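Local coordinates for protein UDP-4-amino-4,6-dideoxy-N-acetyl-beta-L-altrosamine transaminase (Helicobacter pylori, PDB 2FNU) that transfers an amino group from glutamate to a UDP-linked 4-keto sugar with pyridoxal phosphate, the second step in making pseudaminic acid for flagellin, at residues 300-310 with 361-372. Numbering follows the deposited sequence.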
# COMPACT_ATOMS: atom_id res chain seq x y z
N LEU B 300 35.00 -9.31 1.38
CA LEU B 300 35.64 -10.28 0.48
C LEU B 300 35.00 -11.66 0.58
O LEU B 300 34.82 -12.35 -0.43
CB LEU B 300 37.14 -10.38 0.75
CG LEU B 300 37.96 -9.13 0.41
CD1 LEU B 300 39.43 -9.38 0.71
CD2 LEU B 300 37.77 -8.72 -1.05
N ILE B 301 34.64 -12.06 1.80
CA ILE B 301 33.94 -13.34 2.02
C ILE B 301 32.59 -13.36 1.31
O ILE B 301 32.27 -14.30 0.57
CB ILE B 301 33.78 -13.63 3.53
CG1 ILE B 301 35.15 -13.95 4.14
CG2 ILE B 301 32.79 -14.78 3.76
CD1 ILE B 301 35.15 -13.97 5.66
N LEU B 302 31.82 -12.29 1.50
CA LEU B 302 30.53 -12.15 0.82
C LEU B 302 30.66 -12.16 -0.69
O LEU B 302 29.88 -12.82 -1.38
CB LEU B 302 29.80 -10.89 1.29
CG LEU B 302 29.30 -10.87 2.74
CD1 LEU B 302 28.95 -9.45 3.12
CD2 LEU B 302 28.10 -11.81 2.93
N GLU B 303 31.64 -11.41 -1.21
CA GLU B 303 31.92 -11.40 -2.65
C GLU B 303 32.33 -12.78 -3.17
O GLU B 303 31.91 -13.19 -4.25
CB GLU B 303 32.99 -10.34 -2.98
CG GLU B 303 32.45 -8.91 -2.88
CD GLU B 303 33.53 -7.83 -2.88
OE1 GLU B 303 34.73 -8.14 -2.73
OE2 GLU B 303 33.15 -6.65 -3.02
N SER B 304 33.10 -13.52 -2.36
CA SER B 304 33.49 -14.88 -2.73
C SER B 304 32.27 -15.81 -2.78
O SER B 304 32.12 -16.60 -3.71
CB SER B 304 34.54 -15.39 -1.75
OG SER B 304 34.95 -16.72 -2.08
N LEU B 305 31.38 -15.70 -1.78
CA LEU B 305 30.15 -16.49 -1.79
C LEU B 305 29.36 -16.19 -3.05
O LEU B 305 28.92 -17.10 -3.74
CB LEU B 305 29.31 -16.19 -0.55
CG LEU B 305 29.87 -16.74 0.77
CD1 LEU B 305 29.02 -16.27 1.95
CD2 LEU B 305 30.00 -18.27 0.75
N HIS B 306 29.20 -14.90 -3.36
CA HIS B 306 28.43 -14.53 -4.55
C HIS B 306 29.07 -15.04 -5.84
O HIS B 306 28.36 -15.47 -6.74
CB HIS B 306 28.21 -13.01 -4.59
CG HIS B 306 27.09 -12.56 -3.72
ND1 HIS B 306 26.08 -11.73 -4.18
CD2 HIS B 306 26.78 -12.85 -2.43
CE1 HIS B 306 25.23 -11.50 -3.20
NE2 HIS B 306 25.63 -12.17 -2.13
N LYS B 307 30.40 -15.01 -5.91
CA LYS B 307 31.09 -15.53 -7.11
C LYS B 307 30.84 -17.03 -7.30
O LYS B 307 30.86 -17.52 -8.43
CB LYS B 307 32.59 -15.24 -7.04
CG LYS B 307 32.93 -13.81 -7.44
CD LYS B 307 34.43 -13.55 -7.37
CE LYS B 307 34.73 -12.09 -7.66
NZ LYS B 307 36.19 -11.80 -7.60
N ARG B 308 30.58 -17.72 -6.20
CA ARG B 308 30.21 -19.14 -6.22
C ARG B 308 28.71 -19.38 -6.40
O ARG B 308 28.25 -20.52 -6.34
CB ARG B 308 30.66 -19.81 -4.92
CG ARG B 308 32.17 -19.78 -4.71
CD ARG B 308 32.55 -20.25 -3.32
NE ARG B 308 33.95 -19.97 -3.00
CZ ARG B 308 34.94 -20.84 -3.10
NH1 ARG B 308 34.71 -22.08 -3.52
NH2 ARG B 308 36.18 -20.48 -2.78
N GLY B 309 27.96 -18.31 -6.63
CA GLY B 309 26.52 -18.43 -6.89
C GLY B 309 25.69 -18.49 -5.62
O GLY B 309 24.49 -18.76 -5.69
N ILE B 310 26.32 -18.24 -4.47
CA ILE B 310 25.61 -18.25 -3.18
C ILE B 310 25.31 -16.81 -2.78
O ILE B 310 26.19 -16.12 -2.24
CB ILE B 310 26.44 -18.93 -2.09
CG1 ILE B 310 26.82 -20.36 -2.52
CG2 ILE B 310 25.68 -18.98 -0.75
CD1 ILE B 310 27.96 -20.91 -1.71
N ILE B 361 25.59 -26.02 -1.51
CA ILE B 361 25.84 -24.71 -0.93
C ILE B 361 26.69 -24.83 0.33
O ILE B 361 27.65 -24.09 0.53
CB ILE B 361 24.51 -23.99 -0.61
CG1 ILE B 361 23.77 -23.65 -1.91
CG2 ILE B 361 24.74 -22.72 0.22
CD1 ILE B 361 22.29 -23.42 -1.74
N ALA B 362 26.31 -25.75 1.22
CA ALA B 362 26.99 -25.89 2.49
C ALA B 362 28.47 -26.23 2.31
O ALA B 362 29.33 -25.63 2.94
CB ALA B 362 26.29 -26.95 3.34
N HIS B 363 28.76 -27.18 1.41
CA HIS B 363 30.14 -27.53 1.16
C HIS B 363 30.91 -26.34 0.53
O HIS B 363 32.07 -26.10 0.89
CB HIS B 363 30.22 -28.84 0.37
CG HIS B 363 29.98 -30.06 1.22
ND1 HIS B 363 30.94 -30.56 2.08
CD2 HIS B 363 28.90 -30.88 1.33
CE1 HIS B 363 30.46 -31.64 2.69
NE2 HIS B 363 29.23 -31.85 2.25
N SER B 364 30.26 -25.58 -0.34
CA SER B 364 30.85 -24.36 -0.93
C SER B 364 31.12 -23.26 0.10
O SER B 364 32.15 -22.59 0.03
CB SER B 364 29.96 -23.82 -2.04
OG SER B 364 29.90 -24.73 -3.13
N VAL B 365 30.21 -23.08 1.06
CA VAL B 365 30.42 -22.11 2.15
C VAL B 365 31.67 -22.49 2.92
O VAL B 365 32.51 -21.63 3.20
CB VAL B 365 29.19 -22.04 3.11
CG1 VAL B 365 29.48 -21.26 4.39
CG2 VAL B 365 28.02 -21.43 2.39
N LEU B 366 31.82 -23.78 3.25
CA LEU B 366 33.00 -24.21 3.98
C LEU B 366 34.27 -23.94 3.18
O LEU B 366 35.26 -23.46 3.75
CB LEU B 366 32.91 -25.70 4.39
CG LEU B 366 31.83 -25.98 5.44
CD1 LEU B 366 31.70 -27.50 5.60
CD2 LEU B 366 32.12 -25.31 6.78
N LYS B 367 34.23 -24.24 1.88
CA LYS B 367 35.40 -24.02 1.01
C LYS B 367 35.77 -22.56 0.96
O LYS B 367 36.94 -22.22 0.93
CB LYS B 367 35.16 -24.55 -0.41
CG LYS B 367 35.08 -26.07 -0.50
CD LYS B 367 36.33 -26.76 0.07
CE LYS B 367 36.20 -28.27 0.01
NZ LYS B 367 37.11 -28.95 0.98
N THR B 368 34.76 -21.69 0.95
CA THR B 368 34.98 -20.26 0.92
C THR B 368 35.74 -19.81 2.16
O THR B 368 36.77 -19.12 2.07
CB THR B 368 33.64 -19.51 0.81
OG1 THR B 368 32.99 -19.88 -0.41
CG2 THR B 368 33.86 -18.00 0.85
N PHE B 369 35.25 -20.19 3.33
CA PHE B 369 35.91 -19.82 4.58
C PHE B 369 37.32 -20.38 4.67
O PHE B 369 38.24 -19.70 5.11
CB PHE B 369 35.06 -20.23 5.78
CG PHE B 369 34.02 -19.21 6.13
CD1 PHE B 369 32.75 -19.28 5.56
CD2 PHE B 369 34.33 -18.15 6.97
CE1 PHE B 369 31.79 -18.30 5.86
CE2 PHE B 369 33.37 -17.17 7.29
CZ PHE B 369 32.10 -17.25 6.73
N GLU B 370 37.48 -21.62 4.22
CA GLU B 370 38.79 -22.26 4.23
C GLU B 370 39.82 -21.43 3.46
O GLU B 370 41.00 -21.41 3.82
CB GLU B 370 38.68 -23.67 3.65
CG GLU B 370 39.94 -24.53 3.81
CD GLU B 370 39.81 -25.88 3.13
OE1 GLU B 370 39.07 -25.99 2.12
OE2 GLU B 370 40.46 -26.85 3.59
N SER B 371 39.37 -20.75 2.41
CA SER B 371 40.28 -20.03 1.52
C SER B 371 40.87 -18.75 2.13
O SER B 371 41.83 -18.20 1.59
CB SER B 371 39.58 -19.68 0.20
OG SER B 371 38.66 -18.62 0.40
N PHE B 372 40.30 -18.29 3.24
CA PHE B 372 40.75 -17.04 3.86
C PHE B 372 41.73 -17.31 4.99
O PHE B 372 41.33 -17.67 6.10
CB PHE B 372 39.55 -16.22 4.35
CG PHE B 372 38.84 -15.51 3.24
CD1 PHE B 372 37.90 -16.18 2.46
CD2 PHE B 372 39.13 -14.18 2.95
CE1 PHE B 372 37.26 -15.55 1.41
CE2 PHE B 372 38.49 -13.53 1.89
CZ PHE B 372 37.54 -14.22 1.12
O HOH W 1 32.58 -23.38 -4.60
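The ring of Phe372, in the loop beyond its helix, lies flat against Ile301: Ile301 CG1 sits 3.7 Å from the Phe372 ring centroid, nearly on the normal, in a CH-pi contact, while Leu300 CB meets the ring's edge at CE2. Ile301 CG2 reaches Phe369 CZ at 3.9 Å, the side chains crossing almost perpendicularly; a chi1 of -70° keeps CG1 beside the backbone N and so sends the two branches to different rings. The short helix segments run 140° apart, roughly antiparallel, and no direct hydrogen bond joins them. Where the backbones come closest, Thr368 packs against Ser304 and Leu305, its CG2 3.4 Å from Ser304 OG and its OG1 against Leu305 CD2. Thr368 OG1 donates to Ser364 O at 2.9 Å from above the carbonyl plane, with Thr368 N reaching that oxygen from the opposite face. Arg308 NE comes within 2.8 Å of Thr368 OG1 without the angle of a bond; Arg308, extended from CG to NE, lays one guanidinium face over the Lys367-Thr368 backbone. Beyond the Schellman turn at Gly309, Ile310 CD1 presses 3.5 Å from Ser364 CB. This is helix packing in the C-terminal small domain of a fold-type I aminotransferase, set back from the bound nucleotide sugar. Met290 of strand 286-290 touches Ile301 and Phe369, Phe270 of strand 270-272 packs on helix 355-370, and Phe218 of the second subunit meets Leu302.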